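Local coordinates for protein MgGH51 (Meripilus giganteus, PDB 6ZPV) that is an α-L-arabinofuranosidase of family GH51 that hydrolyses terminal α-L-arabinofuranosyl residues, probably from arabinose-bearing plant polysaccharides, at residues R241-N245 with Q311-Q315; I316-I320 with P340-V346. All coordinates share one frame; numbering follows the deposited sequence.

Contact 1: residues R241-N245 with Q311-Q315. With NAG (2-acetamido-2-deoxy-beta-D-glucopyranose), chain D; NAG (2-acetamido-2-deoxy-beta-D-glucopyranose), chain B.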
loop_
_atom_site.group_PDB
_atom_site.type_symbol
_atom_site.label_atom_id
_atom_site.label_comp_id
_atom_site.label_asym_id
_atom_site.label_seq_id
_atom_site.Cartn_x
_atom_site.Cartn_y
_atom_site.Cartn_z
ATOM N N ARG A 241 10.401 -6.131 -14.879
ATOM C CA ARG A 241 9.149 -6.546 -14.244
ATOM C C ARG A 241 9.379 -6.929 -12.765
ATOM O O ARG A 241 10.478 -7.271 -12.345
ATOM C CB ARG A 241 8.601 -7.752 -15.007
ATOM C CG ARG A 241 9.364 -9.058 -14.764
ATOM C CD ARG A 241 8.932 -10.143 -15.751
ATOM N NE ARG A 241 9.514 -11.441 -15.476
ATOM C CZ ARG A 241 10.754 -11.827 -15.759
ATOM N NH1 ARG A 241 11.581 -10.989 -16.385
ATOM N NH2 ARG A 241 11.181 -13.018 -15.369
ATOM N N TRP A 242 8.286 -6.909 -12.005
ATOM C CA TRP A 242 8.355 -7.460 -10.633
ATOM C C TRP A 242 8.534 -8.985 -10.760
ATOM O O TRP A 242 7.824 -9.614 -11.544
ATOM C CB TRP A 242 7.090 -7.056 -9.894
ATOM C CG TRP A 242 7.038 -7.465 -8.448
ATOM C CD1 TRP A 242 7.469 -6.742 -7.382
ATOM C CD2 TRP A 242 6.523 -8.695 -7.904
ATOM N NE1 TRP A 242 7.270 -7.414 -6.222
ATOM C CE2 TRP A 242 6.672 -8.603 -6.492
ATOM C CE3 TRP A 242 5.883 -9.809 -8.439
ATOM C CZ2 TRP A 242 6.222 -9.630 -5.650
ATOM C CZ3 TRP A 242 5.448 -10.805 -7.588
ATOM C CH2 TRP A 242 5.596 -10.713 -6.208
ATOM N N GLN A 243 9.392 -9.551 -9.919
ATOM C CA GLN A 243 9.645 -11.003 -9.844
ATOM C C GLN A 243 9.565 -11.460 -8.414
ATOM O O GLN A 243 10.363 -10.978 -7.562
ATOM C CB GLN A 243 11.021 -11.387 -10.448
ATOM C CG GLN A 243 11.165 -11.059 -11.912
ATOM C CD GLN A 243 12.409 -11.698 -12.531
ATOM O OE1 GLN A 243 12.591 -12.916 -12.380
ATOM N NE2 GLN A 243 13.212 -10.937 -13.241
ATOM N N TRP A 244 8.732 -12.436 -8.119
ATOM C CA TRP A 244 8.498 -12.816 -6.716
ATOM C C TRP A 244 9.767 -13.302 -6.016
ATOM O O TRP A 244 9.995 -12.972 -4.830
ATOM C CB TRP A 244 7.432 -13.967 -6.652
ATOM C CG TRP A 244 7.910 -15.332 -7.002
ATOM C CD1 TRP A 244 8.041 -15.870 -8.252
ATOM C CD2 TRP A 244 8.425 -16.312 -6.079
ATOM N NE1 TRP A 244 8.646 -17.110 -8.174
ATOM C CE2 TRP A 244 8.894 -17.391 -6.863
ATOM C CE3 TRP A 244 8.630 -16.341 -4.687
ATOM C CZ2 TRP A 244 9.525 -18.498 -6.270
ATOM C CZ3 TRP A 244 9.268 -17.419 -4.142
ATOM C CH2 TRP A 244 9.720 -18.503 -4.915
ATOM N N ASN A 245 10.568 -14.084 -6.710
ATOM C CA ASN A 245 11.675 -14.795 -6.079
ATOM C C ASN A 245 12.813 -13.849 -5.708
ATOM O O ASN A 245 13.567 -14.134 -4.790
ATOM C CB ASN A 245 12.172 -15.957 -6.975
ATOM C CG ASN A 245 12.367 -15.518 -8.420
ATOM O OD1 ASN A 245 11.414 -15.057 -9.089
ATOM N ND2 ASN A 245 13.620 -15.654 -8.902
ATOM N N GLN A 311 6.966 -19.231 -13.799
ATOM C CA GLN A 311 7.332 -18.318 -12.683
ATOM C C GLN A 311 6.075 -17.939 -11.908
ATOM O O GLN A 311 6.149 -17.834 -10.669
ATOM C CB GLN A 311 8.068 -17.115 -13.238
ATOM C CG GLN A 311 8.541 -16.161 -12.137
ATOM C CD GLN A 311 9.536 -15.163 -12.613
ATOM O OE1 GLN A 311 9.458 -14.734 -13.801
ATOM N NE2 GLN A 311 10.466 -14.712 -11.778
ATOM N N ALA A 312 4.941 -17.746 -12.599
ATOM C CA ALA A 312 3.694 -17.445 -11.893
ATOM C C ALA A 312 3.191 -18.640 -11.085
ATOM O O ALA A 312 2.676 -18.457 -9.980
ATOM C CB ALA A 312 2.629 -17.003 -12.883
ATOM N N ILE A 313 3.330 -19.869 -11.619
ATOM C CA ILE A 313 3.039 -21.068 -10.815
ATOM C C ILE A 313 3.911 -21.122 -9.563
ATOM O O ILE A 313 3.412 -21.401 -8.457
ATOM C CB ILE A 313 3.173 -22.320 -11.694
ATOM C CG1 ILE A 313 2.070 -22.376 -12.742
ATOM C CG2 ILE A 313 3.175 -23.577 -10.845
ATOM C CD1 ILE A 313 2.266 -23.405 -13.813
ATOM N N ASP A 314 5.207 -20.848 -9.729
ATOM C CA ASP A 314 6.134 -20.831 -8.592
ATOM C C ASP A 314 5.680 -19.822 -7.541
ATOM O O ASP A 314 5.682 -20.130 -6.341
ATOM C CB ASP A 314 7.543 -20.483 -9.075
ATOM C CG ASP A 314 8.230 -21.471 -9.986
ATOM O OD1 ASP A 314 7.788 -22.634 -10.066
ATOM O OD2 ASP A 314 9.203 -21.019 -10.651
ATOM N N GLN A 315 5.296 -18.621 -7.981
ATOM C CA GLN A 315 4.815 -17.577 -7.061
ATOM C C GLN A 315 3.626 -18.054 -6.222
ATOM O O GLN A 315 3.579 -17.857 -5.021
ATOM C CB GLN A 315 4.448 -16.350 -7.922
ATOM C CG GLN A 315 3.954 -15.157 -7.113
ATOM C CD GLN A 315 3.590 -13.993 -8.007
ATOM O OE1 GLN A 315 4.159 -13.829 -9.095
ATOM N NE2 GLN A 315 2.635 -13.142 -7.541
HETATM C C1 NAG D . 13.836 -15.346 -10.295
HETATM C C2 NAG D . 15.313 -15.103 -10.550
HETATM C C3 NAG D . 15.547 -15.004 -12.063
HETATM C C4 NAG D . 14.999 -16.242 -12.778
HETATM C C5 NAG D . 13.510 -16.418 -12.412
HETATM C C6 NAG D . 12.903 -17.716 -13.026
HETATM C C7 NAG D . 16.755 -13.996 -8.922
HETATM C C8 NAG D . 17.198 -12.712 -8.316
HETATM N N2 NAG D . 15.823 -13.914 -9.881
HETATM O O3 NAG D . 16.969 -14.860 -12.352
HETATM O O4 NAG D . 15.091 -16.001 -14.193
HETATM O O5 NAG D . 13.427 -16.561 -11.004
HETATM O O6 NAG D . 11.473 -17.839 -12.739
HETATM O O7 NAG D . 17.265 -15.022 -8.632
HETATM C C1 NAG B . 15.673 -17.096 -14.936
HETATM C C2 NAG B . 15.350 -16.892 -16.395
HETATM C C3 NAG B . 16.074 -18.008 -17.218
HETATM C C4 NAG B . 17.520 -18.128 -16.800
HETATM C C5 NAG B . 17.769 -18.176 -15.316
HETATM C C6 NAG B . 19.252 -18.129 -14.877
HETATM C C7 NAG B . 13.031 -16.032 -16.623
HETATM C C8 NAG B . 11.592 -16.354 -16.742
HETATM N N2 NAG B . 13.923 -17.042 -16.596
HETATM O O3 NAG B . 15.869 -17.769 -18.570
HETATM O O4 NAG B . 18.068 -19.351 -17.378
HETATM O O5 NAG B . 17.073 -17.057 -14.733
HETATM O O6 NAG B . 19.722 -16.782 -15.310
HETATM O O7 NAG B . 13.285 -14.848 -16.427
HETATM O O HOH W 1 7.348 -13.281 -14.647
HETATM O O HOH W 2 6.940 -13.594 -10.033
HETATM O O HOH W 3 10.299 -18.550 -10.168
#

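Contact 2: residues I316-I320 with P340-V346. With SO4 (sulfate ion), chain R.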
loop_
_atom_site.group_PDB
_atom_site.type_symbol
_atom_site.label_atom_id
_atom_site.label_comp_id
_atom_site.label_asym_id
_atom_site.label_seq_id
_atom_site.Cartn_x
_atom_site.Cartn_y
_atom_site.Cartn_z
ATOM N N ILE A 316 2.675 -18.675 -6.903
ATOM C CA ILE A 316 1.484 -19.187 -6.209
ATOM C C ILE A 316 1.855 -20.344 -5.273
ATOM O O ILE A 316 1.380 -20.400 -4.116
ATOM C CB ILE A 316 0.382 -19.547 -7.206
ATOM C CG1 ILE A 316 -0.110 -18.303 -7.948
ATOM C CG2 ILE A 316 -0.755 -20.288 -6.496
ATOM C CD1 ILE A 316 -0.935 -18.571 -9.190
ATOM N N ASN A 317 2.742 -21.234 -5.714
ATOM C CA ASN A 317 3.182 -22.325 -4.822
ATOM C C ASN A 317 3.871 -21.785 -3.580
ATOM O O ASN A 317 3.733 -22.363 -2.503
ATOM C CB ASN A 317 4.091 -23.316 -5.571
ATOM C CG ASN A 317 3.307 -24.340 -6.376
ATOM O OD1 ASN A 317 2.160 -24.618 -6.007
ATOM N ND2 ASN A 317 3.970 -24.870 -7.415
ATOM N N PHE A 318 4.626 -20.703 -3.672
ATOM C CA PHE A 318 5.218 -20.099 -2.482
ATOM C C PHE A 318 4.094 -19.795 -1.479
ATOM O O PHE A 318 4.284 -19.977 -0.255
ATOM C CB PHE A 318 6.013 -18.836 -2.813
ATOM C CG PHE A 318 6.669 -18.238 -1.592
ATOM C CD1 PHE A 318 7.862 -18.741 -1.119
ATOM C CD2 PHE A 318 6.064 -17.204 -0.869
ATOM C CE1 PHE A 318 8.490 -18.222 -0.014
ATOM C CE2 PHE A 318 6.705 -16.661 0.246
ATOM C CZ PHE A 318 7.912 -17.181 0.669
ATOM N N VAL A 319 2.979 -19.249 -1.930
ATOM C CA VAL A 319 1.861 -18.816 -1.066
ATOM C C VAL A 319 1.163 -20.019 -0.450
ATOM O O VAL A 319 0.899 -20.027 0.776
ATOM C CB VAL A 319 0.893 -17.901 -1.826
ATOM C CG1 VAL A 319 -0.168 -17.408 -0.866
ATOM C CG2 VAL A 319 1.595 -16.734 -2.501
ATOM N N ILE A 320 0.782 -21.017 -1.285
ATOM C CA ILE A 320 -0.204 -22.055 -0.879
ATOM C C ILE A 320 0.287 -23.492 -0.996
ATOM O O ILE A 320 -0.433 -24.393 -0.551
ATOM C CB ILE A 320 -1.519 -21.927 -1.653
ATOM C CG1 ILE A 320 -1.383 -22.294 -3.142
ATOM C CG2 ILE A 320 -2.139 -20.576 -1.453
ATOM C CD1 ILE A 320 -2.702 -22.313 -3.848
ATOM N N PRO A 340 0.222 -23.131 4.659
ATOM C CA PRO A 340 -0.156 -22.276 3.538
ATOM C C PRO A 340 -0.825 -21.005 4.038
ATOM O O PRO A 340 -1.585 -21.059 5.022
ATOM C CB PRO A 340 -1.066 -23.139 2.703
ATOM C CG PRO A 340 -1.677 -24.071 3.749
ATOM C CD PRO A 340 -0.528 -24.417 4.685
ATOM N N PHE A 341 -0.691 -19.958 3.268
ATOM C CA PHE A 341 -1.502 -18.738 3.460
ATOM C C PHE A 341 -2.818 -18.864 2.691
ATOM O O PHE A 341 -2.892 -19.667 1.774
ATOM C CB PHE A 341 -0.704 -17.512 2.981
ATOM C CG PHE A 341 0.472 -17.129 3.845
ATOM C CD1 PHE A 341 0.322 -16.287 4.936
ATOM C CD2 PHE A 341 1.741 -17.596 3.523
ATOM C CE1 PHE A 341 1.409 -15.890 5.690
ATOM C CE2 PHE A 341 2.833 -17.175 4.267
ATOM C CZ PHE A 341 2.646 -16.348 5.347
ATOM N N THR A 342 -3.783 -18.035 3.038
ATOM C CA THR A 342 -5.028 -17.923 2.284
ATOM C C THR A 342 -4.718 -17.342 0.881
ATOM O O THR A 342 -3.998 -16.320 0.809
ATOM C CB THR A 342 -6.019 -16.969 2.989
ATOM O OG1 THR A 342 -6.300 -17.526 4.265
ATOM C CG2 THR A 342 -7.274 -16.749 2.187
ATOM N N LEU A 343 -5.311 -17.920 -0.168
ATOM C CA LEU A 343 -5.255 -17.273 -1.513
ATOM C C LEU A 343 -6.431 -17.801 -2.332
ATOM O O LEU A 343 -6.442 -18.953 -2.737
ATOM C CB LEU A 343 -3.945 -17.565 -2.235
ATOM C CG LEU A 343 -3.823 -16.983 -3.618
ATOM C CD1 LEU A 343 -3.777 -15.473 -3.634
ATOM C CD2 LEU A 343 -2.600 -17.556 -4.339
ATOM N N ARG A 344 -7.417 -16.947 -2.589
ATOM C CA ARG A 344 -8.610 -17.307 -3.341
ATOM C C ARG A 344 -8.662 -16.641 -4.703
ATOM O O ARG A 344 -9.482 -17.077 -5.536
ATOM C CB ARG A 344 -9.890 -16.962 -2.556
ATOM C CG ARG A 344 -9.984 -17.667 -1.214
ATOM C CD ARG A 344 -11.376 -17.651 -0.665
ATOM N NE ARG A 344 -11.864 -16.343 -0.356
ATOM C CZ ARG A 344 -13.141 -15.951 -0.213
ATOM N NH1 ARG A 344 -13.431 -14.720 0.144
ATOM N NH2 ARG A 344 -14.126 -16.786 -0.439
ATOM N N PHE A 345 -7.903 -15.566 -4.912
ATOM C CA PHE A 345 -8.054 -14.679 -6.083
ATOM C C PHE A 345 -6.646 -14.336 -6.626
ATOM O O PHE A 345 -5.813 -13.863 -5.863
ATOM C CB PHE A 345 -8.726 -13.370 -5.656
ATOM C CG PHE A 345 -10.091 -13.507 -5.037
ATOM C CD1 PHE A 345 -11.177 -13.886 -5.791
ATOM C CD2 PHE A 345 -10.237 -13.356 -3.686
ATOM C CE1 PHE A 345 -12.419 -14.024 -5.195
ATOM C CE2 PHE A 345 -11.480 -13.569 -3.091
ATOM C CZ PHE A 345 -12.569 -13.877 -3.843
ATOM N N VAL A 346 -6.483 -14.501 -7.930
ATOM C CA VAL A 346 -5.263 -14.120 -8.629
ATOM C C VAL A 346 -5.641 -13.262 -9.829
ATOM O O VAL A 346 -6.557 -13.654 -10.605
ATOM C CB VAL A 346 -4.382 -15.321 -9.042
ATOM C CG1 VAL A 346 -3.324 -14.926 -10.050
ATOM C CG2 VAL A 346 -3.806 -15.979 -7.802
HETATM S S SO4 R . -17.316 -14.432 0.444
HETATM O O1 SO4 R . -16.176 -13.493 0.489
HETATM O O2 SO4 R . -16.994 -15.789 0.769
HETATM O O3 SO4 R . -17.842 -14.405 -0.973
HETATM O O4 SO4 R . -18.350 -13.831 1.274
#

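Contact 1: residues R241-N245 with Q311-Q315
Gln-311 of helix 306-320 turns its amide end into loop 241-245 and is gripped at both polar atoms. Its chain runs extended, with CG anti to the backbone N (chi1 -177°), which carries the amide clear of the helix. Arg-241 NH2 meets Gln-311 OE1 at 2.9 Å, nearly straight (176°) and on a carbonyl lone pair, while a water held by Arg-241 NE donates to the same oxygen. Gln-311 NE2 spends its hydrogens in its own amide plane, reaching Gln-243 OE1 at 2.8 Å and Asn-245 OD1 at 2.9 Å. Replacing Gln-311 by an alanine removes the whole amide, and these two oxygens would probably lose their donor from the helix, with Arg-241 NH2 left to the glycan. The tightly packed part lies round buried Trp-244: Gln-315 CB sits over its five-membered ring, 4.0 Å from the centroid, a CH-pi contact, while Asn-245 CB covers the opposite face. Gln-315 OE1, at the Trp-242 ring edge, takes a hydrogen from a water that accepts from Trp-244 N; Gln-315 NE2 hydrogen-bonds to Ala-288 O. On the sugar side, where Gln-243, Asn-245 and Asp-314 are partly exposed, a water joins Trp-244 NE1, Asp-314 OD2 and O6 of the first N-acetylglucosamine. Arg-241 NH2 also donates to O7 of the second. Asn-245 ND2, bonded to C1 of the first, marks the N-X-Thr sequon Asn-245, Ala-246, Thr-247 of an N-glycosylation site.

Contact 2: residues I316-I320 with P340-V346
Val-319 O, near the end of helix 306-320, accepts the backbone N-H of Phe-341 at 3.0 Å, with an N-H...O angle of 165° and the donor tilted 19° from the carbonyl plane. The same oxygen lies at the edge of the Phe-341 ring, 3.8 Å from CD2. Round this bond the contact is aliphatic. Val-319 CG1 meets Phe-341 CB at 3.9 Å and also touches Leu-343 CB. Ile-320 brings CG2 across Leu-343 at about a right angle, 3.6 Å from its CB. One turn earlier Ile-316 uses two branches: CG2 meets Leu-343 CD2 at 3.9 Å, and CD1 faces Val-346 CG2 tip to tip at 4.1 Å. Met-287 of strand 284-289 also touches Ile-316 and Val-319, and Leu-272 and Leu-275 of helix 271-281 touch Phe-341. The Arg-344 side chain leaves the backbone away from the helix; its NH1 and NH2 hydrogen-bond to a sulfate, probably from the crystallisation liquor, and NE pairs with Glu-284. The chemistry thus implies a division of labour on the way into strand 345-348: one directional bond ties the backbone of Phe-341 to the helix end, and methyl groups of the branched side chains pack against the Phe-341 and Leu-343 CB atoms and on toward the strand.

How the contacts relate
Following the chain from the N terminus, strand 224-227 leads into the glycan-bearing loop 241-245; helix 271-281 and strand 284-289 come later, and contact 1 closes this long excursion at helix 306-320. The next residues of that helix open contact 2, which closes a shorter excursion through helix 327-334 at the entry to strand 345-348. The two closures are therefore in series, neither nested nor crossed. Their centres lie about 13 Å apart, and they touch where Trp-244 CZ3 packs on Phe-318 CD1 at 3.6 Å. Helix 306-320 and its neighbouring parallel strands 284-289 and 345-348 form a beta-alpha-beta crossover, consistent with the (β/α)8 barrel of GH51 and other clan GH-A glycosidases.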